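Long-range contact in protein yhhW (PDB 1TQ5), which cleaves the flavonoid quercetin with dioxygen in vitro, as a metal-dependent bicupin dioxygenase of the pirin family whose physiological role is unknown: residues 83-97 / 124-136. Residues are numbered along the deposited sequence; the frame is centred on the assembly and turned at random.
Sequences EQVPAGEFQIMSAGT and NGITPRYEQRRFD. With CD (cadmium ion), chain E.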
ATOM      1  N   GLU A  83     -12.201  -1.855  15.310  1.00 29.37           N
ATOM      2  CA  GLU A  83     -10.768  -1.895  15.604  1.00 28.70           C
ATOM      3  C   GLU A  83     -10.054  -0.547  15.433  1.00 29.15           C
ATOM      4  O   GLU A  83     -10.392   0.239  14.548  1.00 28.00           O
ATOM      5  CB  GLU A  83     -10.099  -2.935  14.693  1.00 27.70           C
ATOM      6  CG  GLU A  83      -8.589  -3.026  14.842  1.00 29.19           C
ATOM      7  CD  GLU A  83      -8.168  -4.017  15.912  1.00 25.45           C
ATOM      8  OE1 GLU A  83      -7.154  -3.762  16.594  1.00 29.68           O
ATOM      9  OE2 GLU A  83      -8.847  -5.054  16.060  1.00 25.29           O
ATOM     10  N   GLN A  84      -9.072  -0.281  16.290  1.00 29.18           N
ATOM     11  CA  GLN A  84      -8.289   0.947  16.195  1.00 31.76           C
ATOM     12  C   GLN A  84      -6.861   0.589  15.790  1.00 32.06           C
ATOM     13  O   GLN A  84      -6.189  -0.196  16.461  1.00 33.95           O
ATOM     14  CB  GLN A  84      -8.294   1.712  17.521  1.00 33.43           C
ATOM     15  CG  GLN A  84      -9.644   2.336  17.841  1.00 39.02           C
ATOM     16  CD  GLN A  84      -9.536   3.550  18.743  1.00 40.61           C
ATOM     17  OE1 GLN A  84     -10.536   4.203  19.037  1.00 46.06           O
ATOM     18  NE2 GLN A  84      -8.319   3.861  19.185  1.00 39.21           N
ATOM     19  N   VAL A  85      -6.413   1.167  14.681  1.00 29.30           N
ATOM     20  CA  VAL A  85      -5.084   0.897  14.141  1.00 27.64           C
ATOM     21  C   VAL A  85      -4.179   2.115  14.272  1.00 27.51           C
ATOM     22  O   VAL A  85      -4.366   3.115  13.578  1.00 23.91           O
ATOM     23  CB  VAL A  85      -5.194   0.488  12.648  1.00 27.21           C
ATOM     24  CG1 VAL A  85      -3.835   0.074  12.101  1.00 27.65           C
ATOM     25  CG2 VAL A  85      -6.193  -0.654  12.505  1.00 29.24           C
ATOM     26  N   PRO A  86      -3.178   2.047  15.168  1.00 28.93           N
ATOM     27  CA  PRO A  86      -2.261   3.171  15.366  1.00 27.49           C
ATOM     28  C   PRO A  86      -1.192   3.236  14.285  1.00 26.35           C
ATOM     29  O   PRO A  86      -1.055   2.319  13.482  1.00 25.11           O
ATOM     30  CB  PRO A  86      -1.674   2.885  16.737  1.00 27.74           C
ATOM     31  CG  PRO A  86      -1.536   1.391  16.700  1.00 29.28           C
ATOM     32  CD  PRO A  86      -2.865   0.950  16.106  1.00 30.69           C
ATOM     33  N   ALA A  87      -0.438   4.328  14.271  1.00 27.05           N
ATOM     34  CA  ALA A  87       0.617   4.510  13.290  1.00 28.43           C
ATOM     35  C   ALA A  87       1.601   3.354  13.376  1.00 30.72           C
ATOM     36  O   ALA A  87       1.934   2.891  14.468  1.00 25.34           O
ATOM     37  CB  ALA A  87       1.330   5.828  13.532  1.00 30.57           C
ATOM     38  N   GLY A  88       2.055   2.888  12.218  1.00 30.57           N
ATOM     39  CA  GLY A  88       2.998   1.787  12.179  1.00 29.66           C
ATOM     40  C   GLY A  88       2.330   0.443  11.952  1.00 27.74           C
ATOM     41  O   GLY A  88       2.995  -0.535  11.612  1.00 25.44           O
ATOM     42  N   GLU A  89       1.014   0.381  12.131  1.00 25.72           N
ATOM     43  CA  GLU A  89       0.314  -0.882  11.944  1.00 23.34           C
ATOM     44  C   GLU A  89      -0.429  -1.017  10.622  1.00 23.35           C
ATOM     45  O   GLU A  89      -0.610  -0.049   9.883  1.00 22.65           O
ATOM     46  CB  GLU A  89      -0.639  -1.130  13.112  1.00 24.24           C
ATOM     47  CG  GLU A  89       0.091  -1.308  14.437  1.00 26.76           C
ATOM     48  CD  GLU A  89      -0.822  -1.773  15.548  1.00 32.79           C
ATOM     49  OE1 GLU A  89      -1.972  -2.161  15.248  1.00 29.53           O
ATOM     50  OE2 GLU A  89      -0.384  -1.760  16.719  1.00 37.76           O
ATOM     51  N   PHE A  90      -0.852  -2.243  10.338  1.00 21.22           N
ATOM     52  CA  PHE A  90      -1.570  -2.572   9.117  1.00 21.87           C
ATOM     53  C   PHE A  90      -2.905  -3.210   9.465  1.00 21.36           C
ATOM     54  O   PHE A  90      -3.149  -3.601  10.603  1.00 22.02           O
ATOM     55  CB  PHE A  90      -0.782  -3.598   8.294  1.00 20.24           C
ATOM     56  CG  PHE A  90       0.506  -3.078   7.713  1.00 23.67           C
ATOM     57  CD1 PHE A  90       0.529  -2.488   6.454  1.00 23.46           C
ATOM     58  CD2 PHE A  90       1.700  -3.216   8.408  1.00 26.07           C
ATOM     59  CE1 PHE A  90       1.732  -2.046   5.893  1.00 20.25           C
ATOM     60  CE2 PHE A  90       2.904  -2.778   7.858  1.00 23.57           C
ATOM     61  CZ  PHE A  90       2.920  -2.193   6.596  1.00 23.19           C
ATOM     62  N   GLN A  91      -3.763  -3.321   8.460  1.00 22.08           N
ATOM     63  CA  GLN A  91      -5.050  -3.970   8.606  1.00 22.49           C
ATOM     64  C   GLN A  91      -5.395  -4.385   7.186  1.00 23.45           C
ATOM     65  O   GLN A  91      -4.995  -3.722   6.231  1.00 20.16           O
ATOM     66  CB  GLN A  91      -6.113  -3.014   9.166  1.00 24.34           C
ATOM     67  CG  GLN A  91      -6.780  -2.083   8.149  1.00 27.43           C
ATOM     68  CD  GLN A  91      -7.827  -1.177   8.781  1.00 33.21           C
ATOM     69  OE1 GLN A  91      -8.327  -1.454   9.868  1.00 29.59           O
ATOM     70  NE2 GLN A  91      -8.169  -0.095   8.092  1.00 27.56           N
ATOM     71  N   ILE A  92      -6.088  -5.503   7.035  1.00 21.90           N
ATOM     72  CA  ILE A  92      -6.473  -5.930   5.704  1.00 25.95           C
ATOM     73  C   ILE A  92      -7.900  -6.442   5.740  1.00 26.83           C
ATOM     74  O   ILE A  92      -8.343  -7.011   6.739  1.00 27.98           O
ATOM     75  CB  ILE A  92      -5.526  -7.020   5.150  1.00 26.14           C
ATOM     76  CG1 ILE A  92      -5.847  -7.274   3.672  1.00 33.88           C
ATOM     77  CG2 ILE A  92      -5.664  -8.300   5.953  1.00 32.63           C
ATOM     78  CD1 ILE A  92      -4.847  -8.173   2.966  1.00 32.59           C
HETATM   79  N   MSE A  93      -8.619  -6.217   4.649  1.00 27.14           N
HETATM   80  CA  MSE A  93     -10.005  -6.641   4.543  1.00 27.80           C
HETATM   81  C   MSE A  93     -10.286  -7.170   3.138  1.00 29.72           C
HETATM   82  O   MSE A  93      -9.866  -6.574   2.145  1.00 30.06           O
HETATM   83  CB  MSE A  93     -10.910  -5.447   4.842  1.00 27.78           C
HETATM   84  CG  MSE A  93     -12.396  -5.738   4.905  1.00 35.23           C
HETATM   85 SE   MSE A  93     -13.317  -4.216   5.265  1.00 33.22          SE
HETATM   86  CE  MSE A  93     -13.547  -3.571   3.597  1.00 40.45           C
ATOM     87  N   SER A  94     -10.978  -8.299   3.063  1.00 29.62           N
ATOM     88  CA  SER A  94     -11.350  -8.890   1.786  1.00 30.49           C
ATOM     89  C   SER A  94     -12.835  -8.616   1.600  1.00 31.20           C
ATOM     90  O   SER A  94     -13.656  -9.098   2.379  1.00 30.97           O
ATOM     91  CB  SER A  94     -11.110 -10.403   1.798  1.00 31.63           C
ATOM     92  OG  SER A  94      -9.731 -10.713   1.890  1.00 34.97           O
ATOM     93  N   ALA A  95     -13.184  -7.831   0.584  1.00 32.66           N
ATOM     94  CA  ALA A  95     -14.587  -7.516   0.334  1.00 34.16           C
ATOM     95  C   ALA A  95     -15.353  -8.789  -0.025  1.00 34.20           C
ATOM     96  O   ALA A  95     -16.541  -8.917   0.271  1.00 35.51           O
ATOM     97  CB  ALA A  95     -14.709  -6.491  -0.791  1.00 34.00           C
ATOM     98  N   GLY A  96     -14.660  -9.728  -0.658  1.00 35.71           N
ATOM     99  CA  GLY A  96     -15.287 -10.980  -1.039  1.00 36.62           C
ATOM    100  C   GLY A  96     -16.597 -10.799  -1.782  1.00 38.17           C
ATOM    101  O   GLY A  96     -16.685 -10.009  -2.721  1.00 36.00           O
ATOM    102  N   THR A  97     -17.621 -11.531  -1.352  1.00 39.18           N
ATOM    103  CA  THR A  97     -18.932 -11.468  -1.988  1.00 42.83           C
ATOM    104  C   THR A  97     -19.634 -10.123  -1.805  1.00 43.18           C
ATOM    105  O   THR A  97     -20.532  -9.774  -2.571  1.00 44.61           O
ATOM    106  CB  THR A  97     -19.852 -12.592  -1.461  1.00 42.70           C
ATOM    107  OG1 THR A  97     -19.853 -12.581  -0.027  1.00 41.15           O
ATOM    108  CG2 THR A  97     -19.367 -13.949  -1.953  1.00 44.41           C
ATOM    109  N   ASN A 124     -12.355 -14.618  -7.100  1.00 54.31           N
ATOM    110  CA  ASN A 124     -13.511 -13.762  -6.863  1.00 54.10           C
ATOM    111  C   ASN A 124     -14.614 -14.480  -6.096  1.00 52.99           C
ATOM    112  O   ASN A 124     -14.684 -15.709  -6.089  1.00 49.08           O
ATOM    113  CB  ASN A 124     -14.079 -13.252  -8.191  1.00 54.92           C
ATOM    114  CG  ASN A 124     -13.071 -12.450  -8.987  1.00 58.55           C
ATOM    115  OD1 ASN A 124     -12.530 -11.453  -8.506  1.00 61.95           O
ATOM    116  ND2 ASN A 124     -12.813 -12.882 -10.217  1.00 60.79           N
ATOM    117  N   GLY A 125     -15.473 -13.697  -5.450  1.00 51.75           N
ATOM    118  CA  GLY A 125     -16.575 -14.262  -4.693  1.00 52.87           C
ATOM    119  C   GLY A 125     -16.167 -15.032  -3.452  1.00 52.06           C
ATOM    120  O   GLY A 125     -16.854 -15.972  -3.052  1.00 52.23           O
ATOM    121  N   ILE A 126     -15.053 -14.645  -2.839  1.00 50.69           N
ATOM    122  CA  ILE A 126     -14.590 -15.322  -1.633  1.00 49.65           C
ATOM    123  C   ILE A 126     -15.429 -14.860  -0.449  1.00 47.81           C
ATOM    124  O   ILE A 126     -16.332 -14.041  -0.599  1.00 47.27           O
ATOM    125  CB  ILE A 126     -13.120 -14.999  -1.314  1.00 50.30           C
ATOM    126  CG1 ILE A 126     -13.011 -13.574  -0.766  1.00 51.85           C
ATOM    127  CG2 ILE A 126     -12.272 -15.151  -2.565  1.00 50.44           C
ATOM    128  CD1 ILE A 126     -11.961 -13.414   0.316  1.00 32.59           C
ATOM    129  N   THR A 127     -15.113 -15.378   0.731  1.00 45.88           N
ATOM    130  CA  THR A 127     -15.838 -15.021   1.939  1.00 45.98           C
ATOM    131  C   THR A 127     -15.194 -13.832   2.660  1.00 43.55           C
ATOM    132  O   THR A 127     -13.991 -13.824   2.917  1.00 44.95           O
ATOM    133  CB  THR A 127     -15.915 -16.222   2.900  1.00 46.10           C
ATOM    134  OG1 THR A 127     -16.472 -15.802   4.152  1.00 48.87           O
ATOM    135  CG2 THR A 127     -14.532 -16.808   3.122  1.00 48.73           C
ATOM    136  N   PRO A 128     -15.998 -12.812   2.995  1.00 41.92           N
ATOM    137  CA  PRO A 128     -15.536 -11.604   3.685  1.00 38.79           C
ATOM    138  C   PRO A 128     -14.719 -11.908   4.936  1.00 38.52           C
ATOM    139  O   PRO A 128     -15.109 -12.740   5.752  1.00 37.95           O
ATOM    140  CB  PRO A 128     -16.838 -10.884   4.014  1.00 37.95           C
ATOM    141  CG  PRO A 128     -17.722 -11.260   2.862  1.00 39.42           C
ATOM    142  CD  PRO A 128     -17.446 -12.737   2.724  1.00 42.18           C
ATOM    143  N   ARG A 129     -13.589 -11.224   5.087  1.00 36.87           N
ATOM    144  CA  ARG A 129     -12.730 -11.430   6.247  1.00 34.68           C
ATOM    145  C   ARG A 129     -11.997 -10.151   6.622  1.00 33.18           C
ATOM    146  O   ARG A 129     -11.729  -9.300   5.772  1.00 31.96           O
ATOM    147  CB  ARG A 129     -11.712 -12.530   5.959  1.00 36.76           C
ATOM    148  CG  ARG A 129     -10.813 -12.217   4.784  1.00 42.14           C
ATOM    149  CD  ARG A 129      -9.358 -12.108   5.200  1.00 42.94           C
ATOM    150  NE  ARG A 129      -8.550 -11.584   4.103  1.00 43.18           N
ATOM    151  CZ  ARG A 129      -7.223 -11.542   4.096  1.00 37.88           C
ATOM    152  NH1 ARG A 129      -6.532 -11.997   5.134  1.00 34.25           N
ATOM    153  NH2 ARG A 129      -6.591 -11.043   3.042  1.00 35.72           N
ATOM    154  N   TYR A 130     -11.679 -10.020   7.905  1.00 29.52           N
ATOM    155  CA  TYR A 130     -10.968  -8.853   8.393  1.00 28.95           C
ATOM    156  C   TYR A 130      -9.868  -9.252   9.355  1.00 27.31           C
ATOM    157  O   TYR A 130     -10.121  -9.904  10.371  1.00 27.32           O
ATOM    158  CB  TYR A 130     -11.908  -7.887   9.111  1.00 27.62           C
ATOM    159  CG  TYR A 130     -11.164  -6.722   9.720  1.00 25.07           C
ATOM    160  CD1 TYR A 130     -10.605  -5.733   8.910  1.00 28.44           C
ATOM    161  CD2 TYR A 130     -10.953  -6.645  11.098  1.00 32.86           C
ATOM    162  CE1 TYR A 130      -9.851  -4.699   9.451  1.00 29.66           C
ATOM    163  CE2 TYR A 130     -10.200  -5.615  11.652  1.00 26.86           C
ATOM    164  CZ  TYR A 130      -9.649  -4.646  10.819  1.00 27.20           C
ATOM    165  OH  TYR A 130      -8.884  -3.634  11.349  1.00 26.92           O
ATOM    166  N   GLU A 131      -8.644  -8.852   9.036  1.00 26.31           N
ATOM    167  CA  GLU A 131      -7.512  -9.164   9.885  1.00 25.60           C
ATOM    168  C   GLU A 131      -6.656  -7.937  10.157  1.00 25.67           C
ATOM    169  O   GLU A 131      -6.586  -7.004   9.350  1.00 22.78           O
ATOM    170  CB  GLU A 131      -6.660 -10.267   9.253  1.00 27.22           C
ATOM    171  CG  GLU A 131      -7.357 -11.610   9.197  1.00 33.19           C
ATOM    172  CD  GLU A 131      -6.421 -12.727   8.794  1.00 46.30           C
ATOM    173  OE1 GLU A 131      -5.476 -13.014   9.560  1.00 55.78           O
ATOM    174  OE2 GLU A 131      -6.628 -13.311   7.711  1.00 53.78           O
ATOM    175  N   GLN A 132      -6.014  -7.945  11.314  1.00 23.26           N
ATOM    176  CA  GLN A 132      -5.157  -6.846  11.718  1.00 25.04           C
ATOM    177  C   GLN A 132      -3.989  -7.487  12.436  1.00 25.01           C
ATOM    178  O   GLN A 132      -4.167  -8.494  13.123  1.00 23.25           O
ATOM    179  CB  GLN A 132      -5.924  -5.915  12.661  1.00 22.53           C
ATOM    180  CG  GLN A 132      -5.307  -4.542  12.872  1.00 25.96           C
ATOM    181  CD  GLN A 132      -4.125  -4.547  13.825  1.00 29.72           C
ATOM    182  OE1 GLN A 132      -4.215  -5.058  14.944  1.00 30.24           O
ATOM    183  NE2 GLN A 132      -3.012  -3.963  13.391  1.00 37.14           N
ATOM    184  N   ARG A 133      -2.798  -6.923  12.273  1.00 28.37           N
ATOM    185  CA  ARG A 133      -1.624  -7.478  12.934  1.00 27.21           C
ATOM    186  C   ARG A 133      -0.621  -6.424  13.363  1.00 28.75           C
ATOM    187  O   ARG A 133      -0.424  -5.410  12.685  1.00 30.12           O
ATOM    188  CB  ARG A 133      -0.922  -8.492  12.021  1.00 30.70           C
ATOM    189  CG  ARG A 133       0.354  -9.094  12.622  1.00 26.48           C
ATOM    190  CD  ARG A 133       0.630 -10.471  12.053  1.00 31.33           C
ATOM    191  NE  ARG A 133       1.666 -11.192  12.792  1.00 29.83           N
ATOM    192  CZ  ARG A 133       1.899 -12.497  12.663  1.00 27.22           C
ATOM    193  NH1 ARG A 133       1.167 -13.223  11.828  0.50 21.57           N
ATOM    194  NH2 ARG A 133       2.869 -13.080  13.354  1.00 33.39           N
ATOM    195  N   ARG A 134       0.005  -6.672  14.506  1.00 28.62           N
ATOM    196  CA  ARG A 134       1.023  -5.779  15.023  1.00 30.92           C
ATOM    197  C   ARG A 134       2.360  -6.490  14.914  1.00 30.86           C
ATOM    198  O   ARG A 134       2.637  -7.432  15.665  1.00 28.61           O
ATOM    199  CB  ARG A 134       0.760  -5.421  16.480  1.00 32.28           C
ATOM    200  CG  ARG A 134       1.895  -4.640  17.098  1.00 32.40           C
ATOM    201  CD  ARG A 134       1.502  -4.040  18.418  1.00 36.59           C
ATOM    202  NE  ARG A 134       2.601  -3.271  18.985  1.00 36.19           N
ATOM    203  CZ  ARG A 134       2.439  -2.265  19.834  1.00 37.78           C
ATOM    204  NH1 ARG A 134       1.218  -1.908  20.210  1.00 38.13           N
ATOM    205  NH2 ARG A 134       3.496  -1.621  20.309  1.00 39.46           N
ATOM    206  N   PHE A 135       3.171  -6.036  13.965  1.00 34.06           N
ATOM    207  CA  PHE A 135       4.492  -6.602  13.723  1.00 35.08           C
ATOM    208  C   PHE A 135       5.488  -5.951  14.669  1.00 39.05           C
ATOM    209  O   PHE A 135       5.288  -4.817  15.111  1.00 40.68           O
ATOM    210  CB  PHE A 135       4.922  -6.333  12.277  1.00 32.15           C
ATOM    211  CG  PHE A 135       4.010  -6.939  11.243  1.00 31.00           C
ATOM    212  CD1 PHE A 135       4.154  -8.271  10.860  1.00 28.59           C
ATOM    213  CD2 PHE A 135       3.001  -6.185  10.661  1.00 30.85           C
ATOM    214  CE1 PHE A 135       3.309  -8.838   9.913  1.00 30.22           C
ATOM    215  CE2 PHE A 135       2.147  -6.746   9.712  1.00 28.76           C
ATOM    216  CZ  PHE A 135       2.304  -8.077   9.338  1.00 25.08           C
ATOM    217  N   ASP A 136       6.563  -6.664  14.979  1.00 42.50           N
ATOM    218  CA  ASP A 136       7.578  -6.115  15.862  1.00 48.75           C
ATOM    219  C   ASP A 136       8.602  -5.358  15.019  1.00 52.42           C
ATOM    220  O   ASP A 136       9.297  -5.951  14.195  1.00 54.54           O
ATOM    221  CB  ASP A 136       8.272  -7.232  16.638  1.00 49.60           C
ATOM    222  CG  ASP A 136       9.025  -6.713  17.843  1.00 50.56           C
ATOM    223  OD1 ASP A 136       8.374  -6.328  18.836  1.00 44.36           O
ATOM    224  OD2 ASP A 136      10.272  -6.679  17.792  1.00 54.91           O
TER
HETATM  225 CD    CD E1003      -2.604  -2.746  17.641  1.00 34.22          CD
HETATM  226  O   HOH W   1      -5.026  -2.568  16.639  1.00 33.98           O
HETATM  227  O   HOH W   2       3.121  -3.372  13.397  1.00 36.15           O
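The guanidinium of Arg-129 carries Ile-92 CG2 over one face, while its edge receives the hydroxyl of Ser-94: NE donates to OG over 2.7 Å, almost straight at 175° and in the guanidinium plane. Elsewhere on the rim, in the plane, NH1 makes a salt bridge to Glu-131 OE2 of its own strand. NH2 turns to Glu-63 and to the carbonyl of Lys-155, and Glu-63 also bonds Ser-94 OG. Replacing Arg-129 with alanine would probably leave the Glu-63 and Glu-131 carboxylates without their shared positive partner and uncover one flank of Ile-92.

On the opposite face of the sheet, Gln-91 OE1 lies at the edge of the Tyr-130 ring, in its plane, and accepts the phenol OH at 2.7 Å, the amide standing 75° from the ring. With CG anti to the backbone N (chi1 175°), the ring lies along the sheet toward Gln-91, and His-75 stacks on it. Beyond it, Gln-132 NE2 gives a good bond to Phe-90 O (2.8 Å) and a weak one to Glu-89 OE1, whose carboxylate chelates a cadmium ion through both oxygens.

Between the two faces the strands pair antiparallel, most firmly at Ile-92 and Glu-131, which exchange two backbone bonds; Ser-94 N also reaches Arg-129 O at 3.0 Å. Strand 129-133 thereby forms the outer edge of a cupin sheet, beside strand 90-94, which pairs in turn with 63-70. Ile-92 and Phe-90 pack toward strand 141-146 of the mixed sheet holding strands of the second cupin domain, whereas Met-93 faces strand 99-104 and touches the metal-binding His-101.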